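Local coordinates for muramidase (Sodiomyces alcalophilus, PDB 6ZM8), which is a fungal GH25 muramidase (lysozyme) that cleaves peptidoglycan, the polymer of bacterial cell walls, at residues 110-121 against 143-154. Sequence-based numbering, arbitrary orientation.
Sequences QSAMVNWIEDFV and QCTGNSNRFANR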
loop_
_atom_site.group_PDB
_atom_site.type_symbol
_atom_site.label_atom_id
_atom_site.label_comp_id
_atom_site.label_asym_id
_atom_site.label_seq_id
_atom_site.Cartn_x
_atom_site.Cartn_y
_atom_site.Cartn_z
ATOM N N GLN A 110 2.567 17.427 13.041
ATOM C CA GLN A 110 3.491 16.536 12.327
ATOM C C GLN A 110 3.980 15.422 13.249
ATOM O O GLN A 110 3.991 14.252 12.858
ATOM C CB GLN A 110 4.662 17.326 11.752
ATOM C CG GLN A 110 4.242 18.342 10.689
ATOM C CD GLN A 110 5.387 19.138 10.156
ATOM O OE1 GLN A 110 6.419 19.321 10.854
ATOM N NE2 GLN A 110 5.270 19.648 8.946
ATOM N N SER A 111 4.368 15.786 14.472
ATOM C CA SER A 111 4.853 14.776 15.392
ATOM C C SER A 111 3.742 13.808 15.805
ATOM O O SER A 111 3.979 12.611 15.951
ATOM C CB SER A 111 5.498 15.464 16.591
ATOM O OG SER A 111 4.566 16.285 17.290
ATOM N N ALA A 112 2.500 14.303 15.976
ATOM C CA ALA A 112 1.399 13.413 16.283
ATOM C C ALA A 112 1.164 12.452 15.105
ATOM O O ALA A 112 0.802 11.278 15.312
ATOM C CB ALA A 112 0.126 14.148 16.625
ATOM N N MET A 113 1.300 12.940 13.890
ATOM C CA MET A 113 1.114 12.085 12.719
ATOM C C MET A 113 2.193 10.997 12.667
ATOM O O MET A 113 1.904 9.834 12.392
ATOM C CB MET A 113 1.130 12.943 11.451
ATOM C CG MET A 113 0.829 12.131 10.192
ATOM S SD MET A 113 -0.804 11.412 10.100
ATOM C CE MET A 113 -1.749 12.879 9.701
ATOM N N VAL A 114 3.455 11.381 12.932
ATOM C CA VAL A 114 4.521 10.382 13.002
ATOM C C VAL A 114 4.187 9.340 14.062
ATOM O O VAL A 114 4.350 8.135 13.828
ATOM C CB VAL A 114 5.866 11.067 13.265
ATOM C CG1 VAL A 114 6.958 10.060 13.626
ATOM C CG2 VAL A 114 6.296 11.891 12.060
ATOM N N ASN A 115 3.715 9.765 15.242
ATOM C CA ASN A 115 3.375 8.799 16.267
ATOM C C ASN A 115 2.235 7.872 15.818
ATOM O O ASN A 115 2.250 6.678 16.164
ATOM C CB ASN A 115 2.949 9.506 17.571
ATOM C CG ASN A 115 4.072 10.243 18.263
ATOM O OD1 ASN A 115 5.243 10.093 17.920
ATOM N ND2 ASN A 115 3.682 11.037 19.246
ATOM N N TRP A 116 1.257 8.400 15.113
ATOM C CA TRP A 116 0.138 7.596 14.643
ATOM C C TRP A 116 0.635 6.510 13.685
ATOM O O TRP A 116 0.278 5.341 13.787
ATOM C CB TRP A 116 -0.900 8.520 13.967
ATOM C CG TRP A 116 -2.173 7.840 13.623
ATOM C CD1 TRP A 116 -3.309 7.885 14.377
ATOM C CD2 TRP A 116 -2.448 6.979 12.505
ATOM N NE1 TRP A 116 -4.288 7.099 13.792
ATOM C CE2 TRP A 116 -3.787 6.533 12.664
ATOM C CE3 TRP A 116 -1.738 6.550 11.382
ATOM C CZ2 TRP A 116 -4.393 5.666 11.758
ATOM C CZ3 TRP A 116 -2.332 5.678 10.479
ATOM C CH2 TRP A 116 -3.645 5.236 10.688
ATOM N N ILE A 117 1.460 6.938 12.728
ATOM C CA ILE A 117 2.034 5.990 11.751
ATOM C C ILE A 117 2.874 4.943 12.490
ATOM O O ILE A 117 2.788 3.758 12.178
ATOM C CB ILE A 117 2.826 6.748 10.680
ATOM C CG1 ILE A 117 1.897 7.683 9.885
ATOM C CG2 ILE A 117 3.541 5.762 9.753
ATOM C CD1 ILE A 117 2.646 8.733 9.075
ATOM N N GLU A 118 3.703 5.382 13.457
ATOM C CA GLU A 118 4.496 4.433 14.236
ATOM C C GLU A 118 3.602 3.402 14.910
ATOM O O GLU A 118 3.914 2.205 14.953
ATOM C CB GLU A 118 5.331 5.203 15.253
ATOM C CG GLU A 118 6.224 4.295 16.110
ATOM C CD GLU A 118 7.300 3.603 15.309
ATOM O OE1 GLU A 118 8.156 4.290 14.732
ATOM O OE2 GLU A 118 7.224 2.380 15.160
ATOM N N ASP A 119 2.486 3.858 15.489
ATOM C CA ASP A 119 1.577 2.939 16.159
ATOM C C ASP A 119 1.001 1.926 15.152
ATOM O O ASP A 119 0.915 0.723 15.437
ATOM C CB ASP A 119 0.481 3.745 16.861
ATOM C CG ASP A 119 -0.317 2.980 17.887
ATOM O OD1 ASP A 119 0.180 2.015 18.453
ATOM O OD2 ASP A 119 -1.473 3.442 18.141
ATOM N N PHE A 120 0.612 2.398 13.976
ATOM C CA PHE A 120 0.115 1.474 12.947
ATOM C C PHE A 120 1.194 0.457 12.559
ATOM O O PHE A 120 0.937 -0.755 12.509
ATOM C CB PHE A 120 -0.366 2.267 11.718
ATOM C CG PHE A 120 -0.990 1.373 10.673
ATOM C CD1 PHE A 120 -0.210 0.622 9.794
ATOM C CD2 PHE A 120 -2.375 1.277 10.575
ATOM C CE1 PHE A 120 -0.803 -0.234 8.867
ATOM C CE2 PHE A 120 -2.968 0.441 9.626
ATOM C CZ PHE A 120 -2.179 -0.317 8.783
ATOM N N VAL A 121 2.384 0.938 12.220
ATOM C CA VAL A 121 3.350 -0.014 11.643
ATOM C C VAL A 121 3.896 -0.966 12.724
ATOM O O VAL A 121 4.196 -2.107 12.414
ATOM C CB VAL A 121 4.483 0.685 10.860
ATOM C CG1 VAL A 121 3.919 1.652 9.818
ATOM C CG2 VAL A 121 5.458 1.411 11.750
ATOM N N GLN A 143 4.470 17.855 4.188
ATOM C CA GLN A 143 3.622 18.754 4.973
ATOM C C GLN A 143 3.124 18.122 6.259
ATOM O O GLN A 143 2.935 18.805 7.278
ATOM C CB GLN A 143 2.418 19.102 4.124
ATOM C CG GLN A 143 2.813 19.924 2.949
ATOM C CD GLN A 143 1.642 20.358 2.124
ATOM O OE1 GLN A 143 0.554 20.615 2.571
ATOM N NE2 GLN A 143 1.861 20.782 0.878
ATOM N N CYS A 144 2.783 16.841 6.195
ATOM C CA CYS A 144 2.027 16.243 7.302
ATOM C C CYS A 144 2.889 15.461 8.296
ATOM O O CYS A 144 2.419 15.216 9.411
ATOM C CB CYS A 144 0.906 15.350 6.799
ATOM S SG CYS A 144 -0.335 16.237 5.798
ATOM N N THR A 145 4.127 15.104 7.927
ATOM C CA THR A 145 5.029 14.427 8.874
ATOM C C THR A 145 6.279 15.251 9.139
ATOM O O THR A 145 7.127 14.796 9.907
ATOM C CB THR A 145 5.463 13.007 8.429
ATOM O OG1 THR A 145 6.476 13.080 7.418
ATOM C CG2 THR A 145 4.302 12.149 7.992
ATOM N N GLY A 146 6.419 16.421 8.515
ATOM C CA GLY A 146 7.698 17.129 8.587
ATOM C C GLY A 146 8.782 16.430 7.795
ATOM O O GLY A 146 9.973 16.595 8.083
ATOM N N ASN A 147 8.386 15.642 6.794
ATOM C CA ASN A 147 9.328 14.864 5.985
ATOM C C ASN A 147 10.145 13.923 6.878
ATOM O O ASN A 147 11.391 13.937 6.859
ATOM C CB ASN A 147 10.188 15.736 5.075
ATOM C CG ASN A 147 10.615 15.002 3.807
ATOM O OD1 ASN A 147 10.224 13.864 3.571
ATOM N ND2 ASN A 147 11.400 15.673 3.000
ATOM N N SER A 148 9.443 13.086 7.631
ATOM C CA SER A 148 10.094 12.215 8.611
ATOM C C SER A 148 10.840 11.056 7.947
ATOM O O SER A 148 10.253 10.353 7.102
ATOM C CB SER A 148 9.022 11.632 9.516
ATOM O OG SER A 148 9.593 10.716 10.442
ATOM N N ASN A 149 12.040 10.778 8.433
ATOM C CA ASN A 149 12.814 9.612 7.986
ATOM C C ASN A 149 12.586 8.383 8.871
ATOM O O ASN A 149 13.288 7.394 8.684
ATOM C CB ASN A 149 14.293 9.922 7.893
ATOM C CG ASN A 149 14.916 10.210 9.222
ATOM O OD1 ASN A 149 14.327 10.030 10.269
ATOM N ND2 ASN A 149 16.176 10.661 9.174
ATOM N N ARG A 150 11.622 8.415 9.784
ATOM C CA ARG A 150 11.548 7.414 10.854
ATOM C C ARG A 150 11.205 6.020 10.388
ATOM O O ARG A 150 11.457 5.074 11.126
ATOM C CB ARG A 150 10.612 7.893 11.955
ATOM C CG ARG A 150 11.399 8.987 12.728
ATOM C CD ARG A 150 10.970 9.322 14.124
ATOM N NE ARG A 150 9.870 8.445 14.505
ATOM C CZ ARG A 150 9.747 7.671 15.571
ATOM N NH1 ARG A 150 10.688 7.590 16.521
ATOM N NH2 ARG A 150 8.639 6.944 15.622
ATOM N N PHE A 151 10.593 5.877 9.219
ATOM C CA PHE A 151 10.055 4.580 8.781
ATOM C C PHE A 151 10.876 3.966 7.656
ATOM O O PHE A 151 10.615 2.803 7.318
ATOM C CB PHE A 151 8.598 4.731 8.341
ATOM C CG PHE A 151 7.803 5.379 9.437
ATOM C CD1 PHE A 151 7.514 4.700 10.612
ATOM C CD2 PHE A 151 7.403 6.689 9.326
ATOM C CE1 PHE A 151 6.910 5.355 11.679
ATOM C CE2 PHE A 151 6.790 7.337 10.404
ATOM C CZ PHE A 151 6.544 6.668 11.567
ATOM N N ALA A 152 11.833 4.679 7.073
ATOM C CA ALA A 152 12.453 4.220 5.833
ATOM C C ALA A 152 13.254 2.929 5.984
ATOM O O ALA A 152 13.314 2.136 5.043
ATOM C CB ALA A 152 13.333 5.303 5.256
ATOM N N ASN A 153 13.813 2.673 7.167
ATOM C CA ASN A 153 14.635 1.465 7.391
ATOM C C ASN A 153 13.801 0.245 7.826
ATOM O O ASN A 153 14.329 -0.815 8.170
ATOM C CB ASN A 153 15.655 1.755 8.485
ATOM C CG ASN A 153 16.580 0.597 8.732
ATOM O OD1 ASN A 153 17.261 0.104 7.825
ATOM N ND2 ASN A 153 16.640 0.171 9.970
ATOM N N ARG A 154 12.524 0.393 7.881
ATOM C CA ARG A 154 11.612 -0.726 8.099
ATOM C C ARG A 154 10.614 -0.935 6.960
ATOM O O ARG A 154 10.315 -2.070 6.600
ATOM C CB ARG A 154 10.811 -0.533 9.398
ATOM C CG ARG A 154 11.646 -0.737 10.652
ATOM C CD ARG A 154 10.912 -0.329 11.921
ATOM N NE ARG A 154 10.726 1.108 11.944
ATOM C CZ ARG A 154 9.870 1.748 12.759
ATOM N NH1 ARG A 154 9.108 1.038 13.595
ATOM N NH2 ARG A 154 9.789 3.054 12.743
#
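Glu118 faces two arginines of the loop that follows helix 138-145. Arg154 meets its carboxylate end-on, with the two planes only 13° apart. Arg154 NH1 donates to Glu118 OE2 at 2.8 Å. Arg154 NH2 donates to Glu118 OE1 at 2.9 Å. Both bonds are nearly straight and use syn lone pairs. Arg150 NH2 lies 2.8 Å from Glu118 OE1, but its guanidinium stands almost perpendicular to the carboxylate, at 86°. The Glu118 chain leaves anti to its own N (chi1 -179°) and then bends at chi2, which turns the carboxylate to Arg154. Arg154 NH2 also donates to Arg150 O, tying the guanidinium to the loop backbone.

Beside this network, Ile117 CG2 sits over one face of the Phe151 ring, toward its rim and 3.7 Å from the ring centroid, in a CH-pi contact. Arg150 CB lies over the opposite face. Glu118 CB is at the ring edge, and Val121 CG2 approaches obliquely. Val114 CG2 meets Thr145 and Ser148. Its CG1 packs against Phe151 CZ and Arg150 NE, a nitrogen buried here with no partner in the model.

At the helix start, Gln110 lays its extended side chain against Gly146. Gln110 NE2 donates to Gln143 O at 3.0 Å, from above the carbonyl plane. Nearby, a disulfide to Cys105 holds Cys144.

The contact joins helix 110-128, between strands 93-95 and 133-136 of the GH25 TIM barrel, to the end of helix 138-145 and its following loop, in the next connection, to strand 157-160. One carboxylate shared by two guanidinium groups probably stays ionised and fixes the loop to the helix.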